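Local coordinates for protein putative mannose-6-phosphate isomerase YvyI (Bacillus subtilis, PDB 1QWR) that probably catalyses the zinc-dependent interconversion of D-mannose 6-phosphate and D-fructose 6-phosphate, at residues E17-G22 with V197-R202; G76-D81 with E268-C273; F83-K88 with E249-Y254; L157-I162 with A177-A182. One frame throughout, in Å; residues are numbered along the deposited sequence.

Contact 1. Residues E17-G22 with V197-R202. With SO4 (sulfate ion), chain C.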
loop_
_atom_site.group_PDB
_atom_site.type_symbol
_atom_site.label_atom_id
_atom_site.label_comp_id
_atom_site.label_asym_id
_atom_site.label_seq_id
_atom_site.Cartn_x
_atom_site.Cartn_y
_atom_site.Cartn_z
ATOM N N GLU A 17 10.559 -0.457 -11.460
ATOM C CA GLU A 17 10.802 -1.753 -12.094
ATOM C C GLU A 17 11.151 -2.798 -11.030
ATOM O O GLU A 17 11.778 -2.483 -10.019
ATOM C CB GLU A 17 11.969 -1.648 -13.081
ATOM C CG GLU A 17 11.650 -0.870 -14.322
ATOM C CD GLU A 17 12.871 -0.672 -15.207
ATOM O OE1 GLU A 17 13.605 -1.657 -15.453
ATOM O OE2 GLU A 17 13.089 0.470 -15.658
ATOM N N LYS A 18 10.747 -4.041 -11.265
ATOM C CA LYS A 18 11.015 -5.133 -10.338
ATOM C C LYS A 18 11.208 -6.403 -11.148
ATOM O O LYS A 18 10.520 -6.611 -12.155
ATOM C CB LYS A 18 9.837 -5.330 -9.386
ATOM C CG LYS A 18 9.671 -4.231 -8.340
ATOM C CD LYS A 18 10.695 -4.393 -7.210
ATOM C CE LYS A 18 10.524 -3.295 -6.154
ATOM N NZ LYS A 18 11.398 -3.489 -4.959
ATOM N N ILE A 19 12.121 -7.262 -10.711
ATOM C CA ILE A 19 12.327 -8.491 -11.459
ATOM C C ILE A 19 11.041 -9.301 -11.471
ATOM O O ILE A 19 10.807 -10.068 -12.402
ATOM C CB ILE A 19 13.477 -9.348 -10.862
ATOM C CG1 ILE A 19 13.108 -9.870 -9.466
ATOM C CG2 ILE A 19 14.738 -8.515 -10.788
ATOM C CD1 ILE A 19 14.167 -10.846 -8.881
ATOM N N TRP A 20 10.193 -9.123 -10.452
ATOM C CA TRP A 20 8.942 -9.864 -10.366
ATOM C C TRP A 20 7.754 -9.098 -10.966
ATOM O O TRP A 20 6.604 -9.547 -10.896
ATOM C CB TRP A 20 8.636 -10.225 -8.906
ATOM C CG TRP A 20 8.768 -9.077 -7.922
ATOM C CD1 TRP A 20 9.840 -8.806 -7.110
ATOM C CD2 TRP A 20 7.787 -8.060 -7.644
ATOM N NE1 TRP A 20 9.585 -7.685 -6.345
ATOM C CE2 TRP A 20 8.332 -7.212 -6.651
ATOM C CE3 TRP A 20 6.502 -7.787 -8.139
ATOM C CZ2 TRP A 20 7.632 -6.104 -6.136
ATOM C CZ3 TRP A 20 5.807 -6.691 -7.633
ATOM C CH2 TRP A 20 6.376 -5.863 -6.640
ATOM N N GLY A 21 8.047 -7.950 -11.557
ATOM C CA GLY A 21 6.998 -7.136 -12.149
ATOM C C GLY A 21 6.571 -7.568 -13.542
ATOM O O GLY A 21 7.182 -8.449 -14.160
ATOM N N GLY A 22 5.509 -6.939 -14.034
ATOM C CA GLY A 22 4.991 -7.257 -15.356
ATOM C C GLY A 22 4.456 -6.023 -16.061
ATOM O O GLY A 22 5.034 -4.946 -15.948
ATOM N N VAL A 197 15.395 -12.021 3.191
ATOM C CA VAL A 197 16.112 -13.190 3.674
ATOM C C VAL A 197 16.318 -14.165 2.519
ATOM O O VAL A 197 17.239 -14.975 2.545
ATOM C CB VAL A 197 15.372 -13.909 4.837
ATOM C CG1 VAL A 197 15.084 -12.910 5.965
ATOM C CG2 VAL A 197 14.090 -14.553 4.360
ATOM N N TYR A 198 15.476 -14.070 1.493
ATOM C CA TYR A 198 15.571 -14.974 0.345
ATOM C C TYR A 198 14.909 -14.386 -0.892
ATOM O O TYR A 198 13.800 -13.848 -0.808
ATOM C CB TYR A 198 14.904 -16.308 0.677
ATOM C CG TYR A 198 15.084 -17.362 -0.391
ATOM C CD1 TYR A 198 16.346 -17.636 -0.911
ATOM C CD2 TYR A 198 13.999 -18.109 -0.855
ATOM C CE1 TYR A 198 16.531 -18.636 -1.877
ATOM C CE2 TYR A 198 14.176 -19.114 -1.816
ATOM C CZ TYR A 198 15.445 -19.365 -2.321
ATOM O OH TYR A 198 15.625 -20.334 -3.287
ATOM N N ASP A 199 15.583 -14.497 -2.036
ATOM C CA ASP A 199 15.056 -13.956 -3.292
ATOM C C ASP A 199 15.154 -14.955 -4.445
ATOM O O ASP A 199 15.333 -14.567 -5.605
ATOM C CB ASP A 199 15.786 -12.666 -3.667
ATOM C CG ASP A 199 15.060 -11.877 -4.744
ATOM O OD1 ASP A 199 13.814 -11.875 -4.735
ATOM O OD2 ASP A 199 15.722 -11.240 -5.591
ATOM N N TYR A 200 15.075 -16.239 -4.102
ATOM C CA TYR A 200 15.094 -17.307 -5.086
ATOM C C TYR A 200 16.313 -17.320 -6.007
ATOM O O TYR A 200 16.243 -17.847 -7.117
ATOM C CB TYR A 200 13.800 -17.223 -5.905
ATOM C CG TYR A 200 12.562 -17.347 -5.051
ATOM C CD1 TYR A 200 12.149 -18.591 -4.571
ATOM C CD2 TYR A 200 11.837 -16.217 -4.661
ATOM C CE1 TYR A 200 11.044 -18.707 -3.721
ATOM C CE2 TYR A 200 10.736 -16.320 -3.811
ATOM C CZ TYR A 200 10.345 -17.566 -3.345
ATOM O OH TYR A 200 9.256 -17.685 -2.511
ATOM N N ASP A 201 17.424 -16.754 -5.541
ATOM C CA ASP A 201 18.670 -16.696 -6.310
ATOM C C ASP A 201 18.523 -16.080 -7.699
ATOM O O ASP A 201 19.191 -16.508 -8.655
ATOM C CB ASP A 201 19.266 -18.099 -6.442
ATOM C CG ASP A 201 19.553 -18.730 -5.093
ATOM O OD1 ASP A 201 20.403 -18.185 -4.362
ATOM O OD2 ASP A 201 18.924 -19.756 -4.763
ATOM N N ARG A 202 17.672 -15.066 -7.809
ATOM C CA ARG A 202 17.438 -14.412 -9.087
ATOM C C ARG A 202 18.375 -13.261 -9.387
ATOM O O ARG A 202 18.928 -12.650 -8.483
ATOM C CB ARG A 202 16.001 -13.907 -9.153
ATOM C CG ARG A 202 14.987 -15.019 -9.150
ATOM C CD ARG A 202 13.570 -14.470 -9.148
ATOM N NE ARG A 202 13.240 -13.781 -7.898
ATOM C CZ ARG A 202 12.009 -13.399 -7.577
ATOM N NH1 ARG A 202 11.010 -13.635 -8.423
ATOM N NH2 ARG A 202 11.764 -12.817 -6.400
HETATM S S SO4 C . 10.735 -6.981 -2.961
HETATM O O1 SO4 C . 10.848 -8.452 -3.127
HETATM O O2 SO4 C . 10.977 -6.310 -4.242
HETATM O O3 SO4 C . 11.691 -6.510 -1.947
HETATM O O4 SO4 C . 9.365 -6.667 -2.509
#

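Contact 2. Residues G76-D81 with E268-C273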
loop_
_atom_site.group_PDB
_atom_site.type_symbol
_atom_site.label_atom_id
_atom_site.label_comp_id
_atom_site.label_asym_id
_atom_site.label_seq_id
_atom_site.Cartn_x
_atom_site.Cartn_y
_atom_site.Cartn_z
ATOM N N GLY A 76 -5.072 18.962 7.602
ATOM C CA GLY A 76 -5.662 19.212 8.916
ATOM C C GLY A 76 -4.692 19.550 10.021
ATOM O O GLY A 76 -5.005 19.405 11.207
ATOM N N GLY A 77 -3.511 20.021 9.635
ATOM C CA GLY A 77 -2.501 20.399 10.611
ATOM C C GLY A 77 -1.964 19.281 11.479
ATOM O O GLY A 77 -1.447 19.544 12.552
ATOM N N VAL A 78 -2.055 18.037 11.030
ATOM C CA VAL A 78 -1.553 16.932 11.846
ATOM C C VAL A 78 -0.041 16.967 12.007
ATOM O O VAL A 78 0.683 17.483 11.153
ATOM C CB VAL A 78 -1.973 15.579 11.274
ATOM C CG1 VAL A 78 -3.479 15.400 11.451
ATOM C CG2 VAL A 78 -1.604 15.495 9.821
ATOM N N GLU A 79 0.412 16.416 13.122
ATOM C CA GLU A 79 1.828 16.375 13.472
ATOM C C GLU A 79 2.630 15.291 12.761
ATOM O O GLU A 79 2.081 14.275 12.322
ATOM C CB GLU A 79 1.978 16.150 14.978
ATOM C CG GLU A 79 2.885 17.150 15.657
ATOM C CD GLU A 79 2.252 18.520 15.749
ATOM O OE1 GLU A 79 1.851 19.070 14.693
ATOM O OE2 GLU A 79 2.158 19.042 16.882
ATOM N N GLY A 80 3.944 15.518 12.673
ATOM C CA GLY A 80 4.828 14.552 12.052
ATOM C C GLY A 80 5.839 15.218 11.134
ATOM O O GLY A 80 5.526 16.177 10.424
ATOM N N ASP A 81 7.064 14.711 11.143
ATOM C CA ASP A 81 8.089 15.290 10.282
ATOM C C ASP A 81 7.802 14.998 8.811
ATOM O O ASP A 81 8.215 15.747 7.934
ATOM C CB ASP A 81 9.487 14.716 10.591
ATOM C CG ASP A 81 9.941 14.974 12.014
ATOM O OD1 ASP A 81 9.683 16.074 12.541
ATOM O OD2 ASP A 81 10.588 14.074 12.595
ATOM N N GLU A 268 -12.312 13.490 8.379
ATOM C CA GLU A 268 -11.008 13.133 8.937
ATOM C C GLU A 268 -10.012 14.252 8.640
ATOM O O GLU A 268 -10.359 15.265 8.028
ATOM C CB GLU A 268 -10.494 11.825 8.316
ATOM C CG GLU A 268 -11.403 10.599 8.508
ATOM C CD GLU A 268 -11.650 10.253 9.973
ATOM O OE1 GLU A 268 -10.724 10.419 10.795
ATOM O OE2 GLU A 268 -12.776 9.800 10.301
ATOM N N SER A 269 -8.767 14.062 9.056
ATOM C CA SER A 269 -7.741 15.072 8.788
ATOM C C SER A 269 -7.523 15.201 7.279
ATOM O O SER A 269 -7.218 16.274 6.773
ATOM C CB SER A 269 -6.447 14.692 9.487
ATOM O OG SER A 269 -6.632 14.837 10.884
ATOM N N PHE A 270 -7.636 14.078 6.581
ATOM C CA PHE A 270 -7.556 14.021 5.119
ATOM C C PHE A 270 -7.829 12.573 4.728
ATOM O O PHE A 270 -7.662 11.669 5.551
ATOM C CB PHE A 270 -6.185 14.467 4.593
ATOM C CG PHE A 270 -5.035 13.668 5.125
ATOM C CD1 PHE A 270 -4.554 12.548 4.435
ATOM C CD2 PHE A 270 -4.411 14.051 6.311
ATOM C CE1 PHE A 270 -3.460 11.824 4.923
ATOM C CE2 PHE A 270 -3.328 13.337 6.809
ATOM C CZ PHE A 270 -2.844 12.222 6.120
ATOM N N LEU A 271 -8.271 12.346 3.494
ATOM C CA LEU A 271 -8.537 10.976 3.036
ATOM C C LEU A 271 -7.683 10.678 1.825
ATOM O O LEU A 271 -7.603 11.504 0.917
ATOM C CB LEU A 271 -10.009 10.810 2.636
ATOM C CG LEU A 271 -11.059 10.925 3.740
ATOM C CD1 LEU A 271 -12.448 10.649 3.131
ATOM C CD2 LEU A 271 -10.753 9.934 4.872
ATOM N N ILE A 272 -7.045 9.515 1.830
ATOM C CA ILE A 272 -6.220 9.035 0.725
ATOM C C ILE A 272 -7.144 8.102 -0.067
ATOM O O ILE A 272 -7.648 7.122 0.498
ATOM C CB ILE A 272 -5.028 8.227 1.236
ATOM C CG1 ILE A 272 -4.084 9.146 2.004
ATOM C CG2 ILE A 272 -4.333 7.508 0.045
ATOM C CD1 ILE A 272 -2.985 8.402 2.793
ATOM N N CYS A 273 -7.313 8.366 -1.369
ATOM C CA CYS A 273 -8.238 7.605 -2.206
ATOM C C CYS A 273 -7.642 7.057 -3.501
ATOM O O CYS A 273 -6.933 7.783 -4.212
ATOM C CB CYS A 273 -9.436 8.501 -2.590
ATOM S SG CYS A 273 -10.210 9.367 -1.183
HETATM O O HOH W 1 -7.108 17.424 11.812
#

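Contact 3. Residues F83-K88 with E249-Y254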
loop_
_atom_site.group_PDB
_atom_site.type_symbol
_atom_site.label_atom_id
_atom_site.label_comp_id
_atom_site.label_asym_id
_atom_site.label_seq_id
_atom_site.Cartn_x
_atom_site.Cartn_y
_atom_site.Cartn_z
ATOM N N PHE A 83 4.883 13.135 5.756
ATOM C CA PHE A 83 3.539 12.618 5.427
ATOM C C PHE A 83 3.706 11.166 5.927
ATOM O O PHE A 83 4.681 10.497 5.606
ATOM C CB PHE A 83 3.339 12.673 3.919
ATOM C CG PHE A 83 2.021 12.107 3.461
ATOM C CD1 PHE A 83 0.851 12.884 3.520
ATOM C CD2 PHE A 83 1.950 10.805 2.958
ATOM C CE1 PHE A 83 -0.373 12.366 3.071
ATOM C CE2 PHE A 83 0.736 10.277 2.508
ATOM C CZ PHE A 83 -0.429 11.064 2.564
ATOM N N PRO A 84 2.727 10.649 6.686
ATOM C CA PRO A 84 2.839 9.308 7.254
ATOM C C PRO A 84 2.680 8.015 6.496
ATOM O O PRO A 84 3.183 6.972 6.951
ATOM C CB PRO A 84 1.866 9.380 8.434
ATOM C CG PRO A 84 0.742 10.177 7.873
ATOM C CD PRO A 84 1.477 11.312 7.109
ATOM N N LEU A 85 1.988 8.063 5.371
ATOM C CA LEU A 85 1.717 6.848 4.641
ATOM C C LEU A 85 2.270 6.781 3.227
ATOM O O LEU A 85 2.797 7.760 2.696
ATOM C CB LEU A 85 0.190 6.643 4.622
ATOM C CG LEU A 85 -0.511 6.550 5.996
ATOM C CD1 LEU A 85 -2.031 6.500 5.806
ATOM C CD2 LEU A 85 -0.046 5.303 6.742
ATOM N N LEU A 86 2.109 5.606 2.621
ATOM C CA LEU A 86 2.536 5.358 1.260
ATOM C C LEU A 86 1.584 4.321 0.691
ATOM O O LEU A 86 1.361 3.282 1.307
ATOM C CB LEU A 86 3.976 4.855 1.248
ATOM C CG LEU A 86 4.523 4.203 -0.026
ATOM C CD1 LEU A 86 4.506 5.207 -1.184
ATOM C CD2 LEU A 86 5.969 3.735 0.273
ATOM N N THR A 87 0.992 4.625 -0.466
ATOM C CA THR A 87 0.047 3.709 -1.088
ATOM C C THR A 87 0.576 3.291 -2.445
ATOM O O THR A 87 0.954 4.138 -3.260
ATOM C CB THR A 87 -1.320 4.379 -1.293
ATOM O OG1 THR A 87 -1.805 4.871 -0.034
ATOM C CG2 THR A 87 -2.318 3.401 -1.875
ATOM N N LYS A 88 0.549 1.988 -2.693
ATOM C CA LYS A 88 1.017 1.444 -3.965
ATOM C C LYS A 88 0.050 0.452 -4.580
ATOM O O LYS A 88 -0.779 -0.151 -3.879
ATOM C CB LYS A 88 2.311 0.656 -3.765
ATOM C CG LYS A 88 3.462 1.422 -3.143
ATOM C CD LYS A 88 4.622 0.426 -2.926
ATOM C CE LYS A 88 5.778 1.031 -2.134
ATOM N NZ LYS A 88 6.867 0.013 -2.041
ATOM N N GLU A 249 -3.146 1.469 14.640
ATOM C CA GLU A 249 -2.309 2.538 15.172
ATOM C C GLU A 249 -1.711 3.405 14.080
ATOM O O GLU A 249 -1.471 4.586 14.293
ATOM C CB GLU A 249 -1.162 1.949 15.998
ATOM C CG GLU A 249 -1.595 0.880 16.983
ATOM C CD GLU A 249 -0.413 0.205 17.678
ATOM O OE1 GLU A 249 -0.627 -0.864 18.300
ATOM O OE2 GLU A 249 0.724 0.744 17.605
ATOM N N TYR A 250 -1.465 2.824 12.912
ATOM C CA TYR A 250 -0.823 3.565 11.836
ATOM C C TYR A 250 -1.742 4.032 10.726
ATOM O O TYR A 250 -1.411 4.977 10.020
ATOM C CB TYR A 250 0.300 2.722 11.223
ATOM C CG TYR A 250 1.351 2.323 12.231
ATOM C CD1 TYR A 250 2.372 3.200 12.592
ATOM C CD2 TYR A 250 1.261 1.103 12.895
ATOM C CE1 TYR A 250 3.283 2.862 13.608
ATOM C CE2 TYR A 250 2.153 0.759 13.899
ATOM C CZ TYR A 250 3.158 1.638 14.256
ATOM O OH TYR A 250 4.012 1.283 15.282
ATOM N N PHE A 251 -2.886 3.374 10.572
ATOM C CA PHE A 251 -3.846 3.734 9.530
ATOM C C PHE A 251 -5.141 2.957 9.667
ATOM O O PHE A 251 -5.206 1.963 10.390
ATOM C CB PHE A 251 -3.256 3.452 8.125
ATOM C CG PHE A 251 -2.610 2.079 7.986
ATOM C CD1 PHE A 251 -3.390 0.917 7.917
ATOM C CD2 PHE A 251 -1.206 1.961 7.937
ATOM C CE1 PHE A 251 -2.784 -0.363 7.802
ATOM C CE2 PHE A 251 -0.582 0.696 7.820
ATOM C CZ PHE A 251 -1.361 -0.470 7.753
ATOM N N SER A 252 -6.166 3.439 8.972
ATOM C CA SER A 252 -7.492 2.807 8.915
ATOM C C SER A 252 -7.709 2.693 7.404
ATOM O O SER A 252 -7.435 3.654 6.655
ATOM C CB SER A 252 -8.573 3.710 9.529
ATOM O OG SER A 252 -8.389 3.851 10.952
ATOM N N VAL A 253 -8.198 1.544 6.956
ATOM C CA VAL A 253 -8.404 1.319 5.531
ATOM C C VAL A 253 -9.814 0.828 5.280
ATOM O O VAL A 253 -10.323 0.014 6.054
ATOM C CB VAL A 253 -7.391 0.287 5.002
ATOM C CG1 VAL A 253 -7.529 0.141 3.454
ATOM C CG2 VAL A 253 -5.965 0.755 5.376
ATOM N N TYR A 254 -10.411 1.301 4.185
ATOM C CA TYR A 254 -11.800 0.986 3.843
ATOM C C TYR A 254 -12.003 0.766 2.354
ATOM O O TYR A 254 -11.191 1.179 1.536
ATOM C CB TYR A 254 -12.704 2.160 4.186
ATOM C CG TYR A 254 -12.498 2.766 5.530
ATOM C CD1 TYR A 254 -13.435 2.573 6.547
ATOM C CD2 TYR A 254 -11.377 3.555 5.797
ATOM C CE1 TYR A 254 -13.268 3.149 7.780
ATOM C CE2 TYR A 254 -11.195 4.137 7.045
ATOM C CZ TYR A 254 -12.157 3.930 8.037
ATOM O OH TYR A 254 -12.030 4.539 9.272
#

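Contact 4. Residues L157-I162 with A177-A182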
loop_
_atom_site.group_PDB
_atom_site.type_symbol
_atom_site.label_atom_id
_atom_site.label_comp_id
_atom_site.label_asym_id
_atom_site.label_seq_id
_atom_site.Cartn_x
_atom_site.Cartn_y
_atom_site.Cartn_z
ATOM N N LEU A 157 8.187 -21.496 6.538
ATOM C CA LEU A 157 7.143 -20.568 6.108
ATOM C C LEU A 157 5.718 -21.047 6.286
ATOM O O LEU A 157 5.426 -22.238 6.183
ATOM C CB LEU A 157 7.345 -20.198 4.642
ATOM C CG LEU A 157 8.732 -19.724 4.208
ATOM C CD1 LEU A 157 8.694 -19.421 2.721
ATOM C CD2 LEU A 157 9.161 -18.502 5.011
ATOM N N ARG A 158 4.829 -20.101 6.564
ATOM C CA ARG A 158 3.414 -20.397 6.701
ATOM C C ARG A 158 2.781 -19.743 5.474
ATOM O O ARG A 158 3.144 -18.629 5.082
ATOM C CB ARG A 158 2.846 -19.807 7.998
ATOM C CG ARG A 158 3.357 -20.492 9.257
ATOM C CD ARG A 158 2.928 -19.754 10.521
ATOM N NE ARG A 158 1.477 -19.701 10.714
ATOM C CZ ARG A 158 0.730 -20.723 11.122
ATOM N NH1 ARG A 158 1.290 -21.898 11.384
ATOM N NH2 ARG A 158 -0.580 -20.563 11.285
ATOM N N ARG A 159 1.847 -20.447 4.851
ATOM C CA ARG A 159 1.214 -19.932 3.651
ATOM C C ARG A 159 -0.290 -19.817 3.802
ATOM O O ARG A 159 -0.908 -20.590 4.522
ATOM C CB ARG A 159 1.571 -20.824 2.463
ATOM C CG ARG A 159 3.059 -20.818 2.125
ATOM C CD ARG A 159 3.417 -21.882 1.098
ATOM N NE ARG A 159 4.751 -21.680 0.523
ATOM C CZ ARG A 159 5.011 -20.913 -0.535
ATOM N NH1 ARG A 159 4.032 -20.262 -1.155
ATOM N NH2 ARG A 159 6.254 -20.806 -0.986
ATOM N N ILE A 160 -0.867 -18.826 3.131
ATOM C CA ILE A 160 -2.300 -18.593 3.190
ATOM C C ILE A 160 -2.830 -18.492 1.775
ATOM O O ILE A 160 -2.258 -17.788 0.947
ATOM C CB ILE A 160 -2.626 -17.283 3.928
ATOM C CG1 ILE A 160 -2.091 -17.349 5.364
ATOM C CG2 ILE A 160 -4.133 -17.043 3.915
ATOM C CD1 ILE A 160 -2.379 -16.094 6.188
ATOM N N LYS A 161 -3.915 -19.216 1.507
ATOM C CA LYS A 161 -4.540 -19.219 0.196
ATOM C C LYS A 161 -5.393 -17.962 0.122
ATOM O O LYS A 161 -6.197 -17.704 1.013
ATOM C CB LYS A 161 -5.426 -20.460 0.033
ATOM C CG LYS A 161 -5.443 -20.993 -1.383
ATOM C CD LYS A 161 -5.848 -19.907 -2.358
ATOM C CE LYS A 161 -5.617 -20.332 -3.786
ATOM N NZ LYS A 161 -5.651 -19.153 -4.676
ATOM N N ILE A 162 -5.227 -17.192 -0.945
ATOM C CA ILE A 162 -5.970 -15.939 -1.086
ATOM C C ILE A 162 -6.930 -15.898 -2.264
ATOM O O ILE A 162 -6.817 -16.682 -3.201
ATOM C CB ILE A 162 -5.006 -14.750 -1.242
ATOM C CG1 ILE A 162 -4.210 -14.903 -2.539
ATOM C CG2 ILE A 162 -4.067 -14.686 -0.036
ATOM C CD1 ILE A 162 -3.442 -13.636 -2.968
ATOM N N ALA A 177 5.773 -12.450 2.250
ATOM C CA ALA A 177 6.027 -12.280 0.826
ATOM C C ALA A 177 4.735 -12.457 0.036
ATOM O O ALA A 177 3.928 -13.352 0.325
ATOM C CB ALA A 177 7.053 -13.283 0.326
ATOM N N LEU A 178 4.518 -11.571 -0.928
ATOM C CA LEU A 178 3.373 -11.727 -1.807
ATOM C C LEU A 178 3.888 -12.731 -2.849
ATOM O O LEU A 178 5.084 -12.720 -3.181
ATOM C CB LEU A 178 3.028 -10.398 -2.488
ATOM C CG LEU A 178 2.295 -9.358 -1.639
ATOM C CD1 LEU A 178 2.223 -8.039 -2.396
ATOM C CD2 LEU A 178 0.893 -9.873 -1.306
ATOM N N CYS A 179 3.014 -13.589 -3.358
ATOM C CA CYS A 179 3.430 -14.576 -4.343
ATOM C C CYS A 179 2.810 -14.345 -5.722
ATOM O O CYS A 179 1.834 -13.600 -5.867
ATOM C CB CYS A 179 3.142 -15.980 -3.817
ATOM S SG CYS A 179 4.077 -16.344 -2.280
ATOM N N LYS A 180 3.410 -14.963 -6.737
ATOM C CA LYS A 180 2.976 -14.796 -8.120
ATOM C C LYS A 180 1.478 -14.854 -8.381
ATOM O O LYS A 180 0.754 -15.643 -7.766
ATOM C CB LYS A 180 3.677 -15.818 -9.019
ATOM C CG LYS A 180 3.202 -17.243 -8.824
ATOM C CD LYS A 180 3.938 -18.195 -9.767
ATOM C CE LYS A 180 3.783 -17.769 -11.218
ATOM N NZ LYS A 180 4.576 -18.630 -12.142
ATOM N N GLY A 181 1.039 -14.008 -9.312
ATOM C CA GLY A 181 -0.363 -13.935 -9.705
ATOM C C GLY A 181 -1.317 -13.132 -8.850
ATOM O O GLY A 181 -2.423 -13.583 -8.577
ATOM N N ALA A 182 -0.906 -11.939 -8.444
ATOM C CA ALA A 182 -1.747 -11.111 -7.585
ATOM C C ALA A 182 -1.622 -9.654 -7.978
ATOM O O ALA A 182 -0.555 -9.221 -8.397
ATOM C CB ALA A 182 -1.316 -11.277 -6.110
#

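Contact 1. Residues E17-G22 with V197-R202
Ile19 lays its CD1 methyl over one face of the Arg202 guanidinium, toward the rim of the group. CD1 lies 3.2 Å from Arg202 NE, a tight fit. Ile19 CG1 sits between the backbone N and the carbonyl carbon (chi1 66°), which sends CD1 outward to the arginine. The same methyl reaches Asp199 OD2 at 3.7 Å. Tyr200 CD2 covers the opposite face of the guanidinium. Arg202 is held side-on by Asp199. Its NE bonds to Asp199 O, and its NH2 forms a salt bridge with Asp199 OD1 at 2.8 Å, meeting the carboxylate from above its plane. With an alanine here instead of Arg202, Asp199 OD1 would probably lose this charged mate and Ile19 CD1 its flat cover. Farther out, Asp199 OD2 pairs with Arg210, and Arg202 NH2 also bonds to Asp95 O. Next to Ile19 in the chain, Trp20 NE1 and Lys18 NZ both donate to sulfate O2, each at 2.9 Å. The Trp20 bond runs nearly straight (165°), with O2 at the ring edge. Ser97, Lys99, Arg210 and Arg196, probably an active-site residue, also bond the sulfate. The ion probably comes from the crystallisation liquor, but its cationic setting is consistent with a site for the substrate phosphate.

Contact 2. Residues G76-D81 with E268-C273
Val78 brings its CG2 methyl to the edge of the Phe270 ring, near the ring plane, 4.1 Å from Phe270 CE2. The two side chains cross at about a right angle. Phe75 also meets Phe270, ring to ring in an edge-to-face pair, and Ile319 touches both Val78 and Phe270. The other branch of Val78 has a different partner: CG1 lies 3.3 Å from Ser269 OG and 3.6 Å from Ser269 CB. Val78 CG1 is anti to the carbonyl carbon (chi1 -70°), which leaves CG2 to turn to the phenyl group. One methyl thus meets the serine and one the ring. No direct hydrogen bond crosses the contact. A water bridges the two segments instead, giving a hydrogen bond to Gly76 O at 3.0 Å and sharing another with Ser269 OG at 2.8 Å. Gly76 has positive phi (67°), and a side chain there would probably crowd Ser269 O. On the same loop, Arg72 bonds to Val78 O. The contact joins the loop between helix 64-70 and strand 85-92 to the lead-in of strand 271-276. It thus ties the type I catalytic region to the later cupin domain, both members of the cupin clan.

Contact 3. Residues F83-K88 with E249-Y254
Leu85 meets Phe251 with its CG set anti to the carbonyl carbon (chi1 -58°) and its chi2 extended (174°). Both delta methyls are thereby carried out to the facing segment. Phe251 places CG between the backbone N and the carbonyl carbon (chi1 47°), which brings CB and CD2 up to the leucine. Leu85 CD2 lies 3.7 Å from Phe251 CD2, approaching the ring at a slant. Phe251 CB sits in the fork of the leucine, 4.0 Å from Leu85 CD1 and 4.0 Å from Leu85 CD2. A third touch is made by backbone: Leu85 CD2 comes within 3.6 Å of Tyr250 O. The Tyr250 ring turns off to pack on Thr118 and Gln189. No hydrogen bond crosses between the segments. Their closest alpha carbons, Leu85 CA and Phe251 CA, are 8.0 Å apart, so these are facing segments rather than paired strands. The contact is buried and mostly apolar. Ile272 of strand 271-276 packs on the same Leu85. The Phe251 side chain is about 5 Å from that of Glu119, so the contact lies near a zinc ligand, though not at the metal itself. Strand 85-92 pairs with strands 38-44 and 182-189, while strand 252-259 pairs with strands 240-247 and 312-318. The meeting of Leu85 with Phe251 is therefore an apolar contact between the type I catalytic region and the later cupin domain, two regions that both belong to the cupin clan.

Contact 4. Residues L157-I162 with A177-A182
Arg159 and Cys179 approach each other obliquely, with the sulfur neither squarely over the guanidinium nor at its rim. Arg159 NH1 lies 4.1 Å from Cys179 SG, a loose van der Waals touch and not a hydrogen bond. The arginine chain runs extended from CG to NE, which carries the guanidinium to Cys179. Its main polar partner is Glu131, which forms a salt bridge with the same NH1 and probably fixes where the guanidinium stands. Cys179 points its side chain toward residues 157-162, with SG anti to the carbonyl carbon (chi1 -62°), and also packs on Ile133. Strand 157-161 and strand 176-178 are the two outer strands of a three-stranded antiparallel sheet, with strand 131-136 between them. The pair of Arg159 with Cys179 therefore reaches over the middle strand, which supplies both Glu131 and Ile133. His176, a zinc ligand, begins the strand that leads to Cys179. At the far end, Ile162 holds CG1 between the backbone N and the carbonyl carbon (chi1 64°), and this turns its CD1 methyl to Ala182, with Ile162 CD1 to Ala182 CB at 4.5 Å. Ile162 also packs on Ile132, Ile123 and Tyr168. Gly181 and Ala182 form a G1 beta bulge against strand 85-92, and the positive phi of Gly181 (82°) suits a glycine.

From the N terminus, residues 17-22 come first and wait for residues 197-202 to close contact 1. Before that happens, residues 76-81 and 83-88 open contacts 2 and 3. Contact 4 then opens and closes within a short span, so it lies inside the loops of all three others. It joins strand 157-161 to residues 177-182. Contact 1 closes next, crossing contacts 2 and 3, and joins the loop after strand 9-17 to the loop after strand 195-198. Contact 3 closes at 249-254, inside contact 2, which ends last at 268-273. These two touch, Phe270 on Phe83 and Ile272 on Thr87, and tie the catalytic region to the later cupin domain. Contacts 1 and 4 lie on one side of the chain's centre, opposite contact 2.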